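PDB 5TA0: glycoside Hydrolase from Bacteroides uniformis, which probably cleaves agarose chains as a family GH86 beta-agarase in agarose breakdown by a gut symbiont, this copy being an engineered variant holding a neoagaro-oligosaccharide. Local coordinates for residues A[250-255]-A[601-606]; A[566-569]-A[573-576]. All blocks are in the same frame, centred on the assembly; numbering follows the deposited sequence.

Contact 1: residues A[250-255]-A[601-606]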
# COMPACT_ATOMS: atom_id res chain seq x y z
N PRO A 250 9.24 -4.16 -6.17
CA PRO A 250 8.56 -4.76 -7.33
C PRO A 250 8.80 -3.89 -8.55
O PRO A 250 8.14 -2.86 -8.71
CB PRO A 250 7.06 -4.80 -6.90
CG PRO A 250 6.94 -3.71 -5.93
CD PRO A 250 8.27 -3.57 -5.22
N ASP A 251 9.79 -4.28 -9.34
CA ASP A 251 10.36 -3.46 -10.42
C ASP A 251 10.26 -4.22 -11.74
O ASP A 251 11.25 -4.73 -12.29
CB ASP A 251 11.82 -3.12 -10.09
CG ASP A 251 11.98 -2.23 -8.86
OD1 ASP A 251 10.99 -1.66 -8.38
OD2 ASP A 251 13.13 -2.06 -8.39
N PHE A 252 9.06 -4.27 -12.29
CA PHE A 252 8.73 -5.30 -13.28
C PHE A 252 9.40 -5.11 -14.63
O PHE A 252 9.67 -6.11 -15.34
CB PHE A 252 7.21 -5.35 -13.46
CG PHE A 252 6.45 -5.78 -12.23
CD1 PHE A 252 7.05 -6.38 -11.13
CD2 PHE A 252 5.07 -5.57 -12.21
CE1 PHE A 252 6.30 -6.81 -10.06
CE2 PHE A 252 4.33 -5.98 -11.12
CZ PHE A 252 4.94 -6.59 -10.05
N GLU A 253 9.67 -3.87 -14.99
CA GLU A 253 10.17 -3.53 -16.32
C GLU A 253 11.65 -3.85 -16.46
O GLU A 253 12.18 -3.86 -17.58
CB GLU A 253 9.90 -2.07 -16.66
CG GLU A 253 10.88 -1.05 -16.13
CD GLU A 253 10.78 -0.76 -14.65
OE1 GLU A 253 9.97 -1.37 -13.92
OE2 GLU A 253 11.51 0.14 -14.18
N LEU A 254 12.35 -4.05 -15.37
CA LEU A 254 13.83 -4.20 -15.45
C LEU A 254 14.20 -5.41 -16.29
O LEU A 254 13.46 -6.39 -16.41
CB LEU A 254 14.45 -4.29 -14.06
CG LEU A 254 14.29 -3.04 -13.19
CD1 LEU A 254 15.02 -3.25 -11.88
CD2 LEU A 254 14.73 -1.76 -13.86
N GLN A 255 15.39 -5.31 -16.90
CA GLN A 255 15.88 -6.28 -17.88
C GLN A 255 14.85 -6.59 -18.99
O GLN A 255 14.59 -7.75 -19.33
CB GLN A 255 16.35 -7.55 -17.18
CG GLN A 255 17.59 -7.33 -16.31
CD GLN A 255 17.30 -6.75 -14.94
OE1 GLN A 255 16.43 -7.27 -14.22
NE2 GLN A 255 18.01 -5.71 -14.57
N SER A 601 14.11 3.93 -17.34
CA SER A 601 13.15 3.88 -18.44
C SER A 601 11.81 4.32 -17.86
O SER A 601 11.68 4.47 -16.63
CB SER A 601 13.02 2.46 -18.98
OG SER A 601 12.42 1.59 -18.01
N PHE A 602 10.85 4.51 -18.75
CA PHE A 602 9.47 4.83 -18.36
C PHE A 602 8.68 3.54 -18.18
O PHE A 602 8.64 2.71 -19.05
CB PHE A 602 8.77 5.67 -19.43
CG PHE A 602 7.37 6.05 -19.04
CD1 PHE A 602 6.26 5.26 -19.37
CD2 PHE A 602 7.16 7.19 -18.28
CE1 PHE A 602 4.99 5.63 -18.95
CE2 PHE A 602 5.90 7.55 -17.86
CZ PHE A 602 4.82 6.78 -18.20
N PHE A 603 8.04 3.40 -17.02
CA PHE A 603 7.03 2.34 -16.80
C PHE A 603 5.86 2.98 -16.07
O PHE A 603 6.01 3.44 -14.94
CB PHE A 603 7.61 1.16 -16.01
CG PHE A 603 6.63 0.01 -15.80
CD1 PHE A 603 5.83 -0.47 -16.83
CD2 PHE A 603 6.55 -0.61 -14.56
CE1 PHE A 603 4.98 -1.53 -16.61
CE2 PHE A 603 5.70 -1.68 -14.35
CZ PHE A 603 4.91 -2.15 -15.38
N GLY A 604 4.72 3.05 -16.74
CA GLY A 604 3.55 3.72 -16.15
C GLY A 604 2.30 3.46 -16.93
O GLY A 604 2.35 3.10 -18.12
N VAL A 605 1.16 3.66 -16.27
CA VAL A 605 -0.14 3.62 -16.95
C VAL A 605 -0.54 5.01 -17.44
O VAL A 605 -0.62 5.95 -16.66
CB VAL A 605 -1.22 3.04 -16.01
CG1 VAL A 605 -2.62 3.23 -16.58
CG2 VAL A 605 -0.94 1.59 -15.75
N ILE A 606 -0.78 5.09 -18.74
CA ILE A 606 -1.36 6.27 -19.36
C ILE A 606 -2.88 6.08 -19.36
O ILE A 606 -3.40 5.15 -19.99
CB ILE A 606 -0.88 6.43 -20.83
CG1 ILE A 606 0.65 6.34 -20.95
CG2 ILE A 606 -1.40 7.73 -21.43
CD1 ILE A 606 1.42 7.29 -20.11
O HOH W 1 13.67 1.22 -15.46
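Glu253 lies across the ring of Phe603, and its side chain accounts for most of the meeting between the loop 250-255 and the strand that carries 601-606. Its CB sits over one face of the aromatic ring, 4.0 Å from Phe603 CG. With chi1 at 83°, CG is lodged between the backbone N and the carbonyl carbon, and from there it meets the hydroxyl of Ser601, Glu253 CG to Ser601 OG being 3.6 Å. The chain then bends at chi2 (-74°), which lays the carboxylate back beside the ring: CD is 3.9 Å from Phe603 CB, and OE1 comes within 3.6 Å of Phe603 CD2, the two planes 27° apart. The other oxygen, OE2, accepts a hydrogen bond from a water at 2.7 Å; the same water is 2.9 Å from Ser601 OG and so bridges the two side chains. OE2 also forms a salt bridge with Arg599, which probably keeps this buried carboxylate ionised. With an alanine here CB would still cover the ring face, but losing the carboxylate would probably leave Arg599 without its mate, break the water bridge and open a gap beside Phe603 CB. Phe252 adds a smaller apolar touch, its CB 4.1 Å from Phe603 CE2, while its own ring meets Trp260 edge-to-face. Phe257 meets the Phe603 ring edge-to-face as well. The loop makes a type I turn from Asp251 to Leu254. It follows strand 242-247 of the barrel, and seating it on edge strand 602-609 forms an interface between barrel and C-terminal beta-sheet.

Contact 2: residues A[566-569]-A[573-576]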
# COMPACT_ATOMS: atom_id res chain seq x y z
N LEU A 566 2.59 1.07 -20.20
CA LEU A 566 3.69 1.11 -21.18
C LEU A 566 5.01 1.05 -20.44
O LEU A 566 5.20 1.78 -19.47
CB LEU A 566 3.62 2.40 -22.01
CG LEU A 566 2.34 2.67 -22.78
CD1 LEU A 566 2.50 3.96 -23.57
CD2 LEU A 566 1.97 1.51 -23.68
N GLY A 567 5.91 0.19 -20.91
CA GLY A 567 7.28 0.15 -20.42
C GLY A 567 8.23 0.34 -21.59
O GLY A 567 8.38 -0.58 -22.39
N ARG A 568 8.81 1.54 -21.70
CA ARG A 568 9.68 1.87 -22.85
C ARG A 568 10.83 2.69 -22.35
O ARG A 568 10.69 3.54 -21.48
CB ARG A 568 8.94 2.67 -23.93
CG ARG A 568 7.60 2.09 -24.33
CD ARG A 568 7.12 2.68 -25.64
NE ARG A 568 7.81 2.08 -26.77
CZ ARG A 568 7.81 2.55 -28.02
NH1 ARG A 568 8.45 1.86 -28.96
NH2 ARG A 568 7.19 3.68 -28.32
N ASN A 569 11.99 2.48 -22.99
CA ASN A 569 13.12 3.39 -22.79
C ASN A 569 12.77 4.83 -23.11
O ASN A 569 11.87 5.12 -23.90
CB ASN A 569 14.32 2.93 -23.64
CG ASN A 569 15.02 1.72 -23.06
OD1 ASN A 569 14.92 1.46 -21.86
ND2 ASN A 569 15.74 0.97 -23.89
N SER A 573 8.18 6.83 -28.06
CA SER A 573 6.87 7.48 -28.02
C SER A 573 5.95 6.87 -26.95
O SER A 573 5.89 5.65 -26.80
CB SER A 573 6.19 7.37 -29.39
OG SER A 573 4.88 7.89 -29.37
N LEU A 574 5.25 7.75 -26.23
CA LEU A 574 4.15 7.35 -25.34
C LEU A 574 2.79 7.81 -25.92
O LEU A 574 1.80 7.93 -25.21
CB LEU A 574 4.38 7.92 -23.94
CG LEU A 574 5.70 7.50 -23.27
CD1 LEU A 574 5.77 8.13 -21.88
CD2 LEU A 574 5.88 5.98 -23.19
N LEU A 575 2.77 8.02 -27.25
CA LEU A 575 1.61 8.53 -27.96
C LEU A 575 1.32 7.64 -29.17
O LEU A 575 1.42 8.08 -30.33
CB LEU A 575 1.84 9.98 -28.40
CG LEU A 575 1.96 10.99 -27.25
CD1 LEU A 575 2.48 12.32 -27.80
CD2 LEU A 575 0.64 11.19 -26.53
N PRO A 576 0.95 6.37 -28.92
CA PRO A 576 0.56 5.52 -30.02
C PRO A 576 -0.74 6.01 -30.65
O PRO A 576 -1.51 6.76 -30.03
CB PRO A 576 0.33 4.17 -29.35
CG PRO A 576 -0.03 4.50 -27.95
CD PRO A 576 0.78 5.70 -27.61
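The chain of Arg568 leaves the strand with CG opposite the carbonyl carbon (chi1 -48°) and turns at chi3 (78°), which brings the guanidinium round to the backbone of Ser573. There NH2 donates to Ser573 O at 2.8 Å, with an N-H...O angle of 158°. The oxygen lies at the guanidinium edge, in its plane, and the donor reaches it on a lone pair in the carbonyl plane. Alongside, Leu566 and Leu574 run past each other in opposite directions, CD1 of Leu566 meeting CD2 of Leu574 at 4.0 Å. That same Leu574 methyl is 4.3 Å from Arg568 CD, so apolar contact continues onto the arginine's aliphatic part. Ser573 turns its hydroxyl to its own loop: OG accepts from Leu575 N at 3.0 Å, closing an ST turn. Asp627 forms a salt bridge with NH2 of Arg568 and accepts a hydrogen bond from Ser573 N, while Gly629 O takes NH1. The guanidinium therefore ties strand 558-568 both to the loop leading into strand 577-580 and to the segment before strand 631-642. With Asp627 beside it, its positive charge is probably balanced locally, and the several bonds should restrict rotation of the group.

Contacts 1 and 2 are centred 11 Å apart and meet through neighbouring antiparallel strands of one sheet, 602-609 at its edge and 558-568 next to it. Phe602 O lies 2.9 Å from Arg568 N and Gly604 O the same distance from Leu566 N, both probable hydrogen bonds. Between them Phe603 CD1 packs 3.5 Å from Leu566 O. Alternate residues divide the work: Phe603 faces the barrel loop of contact 1, whereas Phe602 turns the other way and touches Leu574 of contact 2. The glycan pocket draws on residues between 52 and 387, a range that includes the loop of contact 1, whose Phe252 side chain is about 4 Å from a bound calcium ion; contact 2 lies in the C-terminal region.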